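4-hydroxybutyrate coenzyme A transferase (Shewanella oneidensis, PDB 2OAS) probably transfers coenzyme A between carboxylic acids such as acetate and 4-hydroxybutyrate. Local coordinates at residues Glu233-Gly238 / Pro279-Met284. Numbering follows the deposited sequence.
Sequences ELFSDG and PAVIFM. With COA (coenzyme A), chain C.
Phe235 meets Val281 because two first torsions aim them at each other: CG of Phe235 sits between its own backbone N and carbonyl carbon (chi1 73°), which sends the ring out from the backbone, while CG1 of Val281 lies anti to the backbone N (chi1 -174°) and becomes the methyl that receives it. The far end of the ring does the touching, with CZ of Phe235 4.0 Å from CG1 of Val281 and the neighbouring CE2 of Phe235 equally near that methyl. Phe283 adds a looser second contact on the same side of its strand, its CZ lying 4.5 Å from CE2 of Phe235. No hydrogen bond crosses between the segments; the meeting is small, buried and wholly apolar. Strand 260-262 and helix 269-275 complete the surroundings: Thr262, Leu271 and Val275 also touch the Phe235 side chain, and Thr262 and Val275 reach Phe283 as well.

Two residues before Phe235 the same segment holds the covalent attachment point for coenzyme A. The side chain of Glu233, extended beyond CG, carries its carboxyl carbon to coenzyme A, where CD of Glu233 is bonded to S1P of coenzyme A at 1.8 Å. This linkage is a thioester, with OE2 absent from the model as expected once sulfur takes its place. The apolar contact thus joins the short, weakly bonded strand that follows Glu233 to strand 281-283, the central member of a parallel three-stranded sheet, and the thioester is consistent with the covalent glutamyl-CoA intermediate characteristic of the active site of family I CoA-transferases.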
loop_
_atom_site.group_PDB
_atom_site.type_symbol
_atom_site.label_atom_id
_atom_site.label_comp_id
_atom_site.label_asym_id
_atom_site.label_seq_id
_atom_site.Cartn_x
_atom_site.Cartn_y
_atom_site.Cartn_z
ATOM N N GLU A 233 -11.216 12.703 -1.640
ATOM C CA GLU A 233 -11.208 12.388 -3.064
ATOM C C GLU A 233 -12.393 13.033 -3.774
ATOM O O GLU A 233 -12.323 13.443 -4.909
ATOM C CB GLU A 233 -11.610 10.928 -3.287
ATOM C CG GLU A 233 -10.515 10.067 -3.895
ATOM C CD GLU A 233 -11.060 8.844 -4.603
ATOM O OE1 GLU A 233 -10.371 7.802 -4.609
ATOM N N LEU A 234 -13.493 13.150 -3.017
ATOM C CA LEU A 234 -14.698 13.785 -3.550
ATOM C C LEU A 234 -15.673 14.047 -2.410
ATOM O O LEU A 234 -15.478 13.543 -1.305
ATOM C CB LEU A 234 -15.390 12.886 -4.593
ATOM C CG LEU A 234 -16.263 11.747 -4.032
ATOM C CD1 LEU A 234 -17.154 11.106 -5.122
ATOM C CD2 LEU A 234 -15.347 10.723 -3.397
ATOM N N PHE A 235 -16.706 14.838 -2.673
ATOM C CA PHE A 235 -17.702 15.110 -1.646
ATOM C C PHE A 235 -19.058 15.375 -2.279
ATOM O O PHE A 235 -19.142 15.676 -3.469
ATOM C CB PHE A 235 -17.266 16.288 -0.768
ATOM C CG PHE A 235 -17.366 17.631 -1.435
ATOM C CD1 PHE A 235 -18.526 18.393 -1.324
ATOM C CD2 PHE A 235 -16.281 18.161 -2.125
ATOM C CE1 PHE A 235 -18.604 19.658 -1.887
ATOM C CE2 PHE A 235 -16.349 19.428 -2.696
ATOM C CZ PHE A 235 -17.514 20.178 -2.573
ATOM N N SER A 236 -20.125 15.228 -1.502
ATOM C CA SER A 236 -21.457 15.470 -2.027
ATOM C C SER A 236 -22.242 16.354 -1.097
ATOM O O SER A 236 -21.679 17.015 -0.226
ATOM C CB SER A 236 -22.226 14.160 -2.230
ATOM O OG SER A 236 -23.516 14.424 -2.771
ATOM N N ASP A 237 -23.555 16.346 -1.291
ATOM C CA ASP A 237 -24.473 17.151 -0.509
ATOM C C ASP A 237 -24.304 16.959 0.982
ATOM O O ASP A 237 -24.533 17.885 1.756
ATOM C CB ASP A 237 -25.902 16.826 -0.930
ATOM C CG ASP A 237 -26.191 17.241 -2.366
ATOM O OD1 ASP A 237 -26.657 18.381 -2.574
ATOM O OD2 ASP A 237 -25.932 16.429 -3.280
ATOM N N GLY A 238 -23.890 15.764 1.382
ATOM C CA GLY A 238 -23.702 15.491 2.794
ATOM C C GLY A 238 -22.798 16.517 3.446
ATOM O O GLY A 238 -23.091 17.045 4.523
ATOM N N PRO A 279 -14.215 30.488 -3.823
ATOM C CA PRO A 279 -12.840 30.558 -3.320
ATOM C C PRO A 279 -12.544 29.583 -2.186
ATOM O O PRO A 279 -11.395 29.182 -1.992
ATOM C CB PRO A 279 -12.716 32.004 -2.845
ATOM C CG PRO A 279 -13.662 32.727 -3.703
ATOM C CD PRO A 279 -14.853 31.806 -3.757
ATOM N N ALA A 280 -13.570 29.214 -1.430
ATOM C CA ALA A 280 -13.370 28.310 -0.309
ATOM C C ALA A 280 -13.280 26.832 -0.708
ATOM O O ALA A 280 -12.856 26.006 0.097
ATOM C CB ALA A 280 -14.480 28.512 0.732
ATOM N N VAL A 281 -13.663 26.507 -1.942
ATOM C CA VAL A 281 -13.607 25.122 -2.408
ATOM C C VAL A 281 -12.532 24.952 -3.469
ATOM O O VAL A 281 -12.578 25.573 -4.530
ATOM C CB VAL A 281 -14.973 24.640 -2.989
ATOM C CG1 VAL A 281 -14.909 23.152 -3.315
ATOM C CG2 VAL A 281 -16.097 24.909 -1.991
ATOM N N ILE A 282 -11.560 24.101 -3.179
ATOM C CA ILE A 282 -10.471 23.862 -4.099
ATOM C C ILE A 282 -10.425 22.442 -4.664
ATOM O O ILE A 282 -10.255 21.459 -3.933
ATOM C CB ILE A 282 -9.126 24.161 -3.426
ATOM C CG1 ILE A 282 -9.090 25.629 -2.989
ATOM C CG2 ILE A 282 -7.974 23.835 -4.382
ATOM C CD1 ILE A 282 -9.279 26.622 -4.131
ATOM N N PHE A 283 -10.594 22.357 -5.976
ATOM C CA PHE A 283 -10.549 21.106 -6.695
ATOM C C PHE A 283 -9.107 20.977 -7.123
ATOM O O PHE A 283 -8.626 21.703 -7.990
ATOM C CB PHE A 283 -11.459 21.142 -7.931
ATOM C CG PHE A 283 -12.918 21.016 -7.608
ATOM C CD1 PHE A 283 -13.606 22.056 -6.992
ATOM C CD2 PHE A 283 -13.599 19.827 -7.880
ATOM C CE1 PHE A 283 -14.937 21.917 -6.644
ATOM C CE2 PHE A 283 -14.933 19.680 -7.531
ATOM C CZ PHE A 283 -15.608 20.729 -6.918
HETATM N N MSE A 284 -8.428 20.028 -6.515
HETATM C CA MSE A 284 -7.024 19.796 -6.765
HETATM C C MSE A 284 -6.805 18.514 -7.549
HETATM O O MSE A 284 -7.651 17.620 -7.537
HETATM C CB MSE A 284 -6.332 19.697 -5.421
HETATM C CG MSE A 284 -4.835 19.751 -5.430
HETATM SE SE MSE A 284 -4.315 19.740 -3.579
HETATM C CE MSE A 284 -4.543 21.630 -3.252
HETATM N N1A COA C . -20.388 -10.748 -2.421
HETATM C C2A COA C . -21.438 -10.881 -3.429
HETATM N N3A COA C . -22.115 -9.613 -3.768
HETATM C C4A COA C . -21.768 -8.334 -3.122
HETATM C C5A COA C . -20.721 -8.213 -2.139
HETATM C C6A COA C . -20.033 -9.473 -1.773
HETATM N N6A COA C . -18.999 -9.467 -0.806
HETATM N N7A COA C . -20.612 -6.901 -1.708
HETATM C C8A COA C . -21.583 -6.208 -2.452
HETATM N N9A COA C . -22.298 -7.058 -3.327
HETATM C C1B COA C . -23.374 -6.721 -4.237
HETATM C C2B COA C . -24.647 -6.000 -3.693
HETATM O O2B COA C . -25.764 -6.815 -3.678
HETATM C C3B COA C . -24.832 -4.739 -4.537
HETATM O O3B COA C . -26.165 -4.715 -5.138
HETATM P P3B COA C . -26.686 -3.546 -6.071
HETATM O O7A COA C . -26.627 -2.200 -5.468
HETATM O O8A COA C . -25.874 -3.524 -7.325
HETATM O O9A COA C . -28.056 -3.854 -6.458
HETATM C C4B COA C . -23.729 -4.711 -5.526
HETATM O O4B COA C . -22.895 -5.867 -5.341
HETATM C C5B COA C . -23.131 -3.270 -5.231
HETATM O O5B COA C . -22.600 -3.182 -3.898
HETATM P P1A COA C . -22.555 -1.839 -2.922
HETATM O O1A COA C . -23.840 -1.243 -2.681
HETATM O O2A COA C . -21.934 -2.146 -1.578
HETATM O O3A COA C . -21.609 -0.881 -3.747
HETATM P P2A COA C . -21.191 0.540 -3.274
HETATM O O4A COA C . -21.636 1.525 -4.256
HETATM O O5A COA C . -21.783 0.873 -1.991
HETATM O O6A COA C . -19.759 0.677 -2.978
HETATM C CBP COA C . -17.321 0.013 -3.069
HETATM C CCP COA C . -18.756 -0.066 -2.287
HETATM C CDP COA C . -17.835 -0.836 -4.285
HETATM C CEP COA C . -16.195 -0.799 -2.292
HETATM C CAP COA C . -16.895 1.568 -3.557
HETATM O OAP COA C . -16.707 2.203 -2.254
HETATM C C9P COA C . -15.567 1.649 -4.317
HETATM O O9P COA C . -15.611 1.826 -5.525
HETATM N N8P COA C . -14.369 1.534 -3.567
HETATM C C7P COA C . -12.962 1.582 -3.943
HETATM C C6P COA C . -12.063 2.668 -3.246
HETATM C C5P COA C . -12.080 4.005 -3.865
HETATM O O5P COA C . -11.032 4.650 -3.990
HETATM N N4P COA C . -13.376 4.458 -4.301
HETATM C C3P COA C . -13.804 5.683 -4.962
HETATM C C2P COA C . -13.322 7.038 -4.319
HETATM S S1P COA C . -12.490 8.133 -5.504
#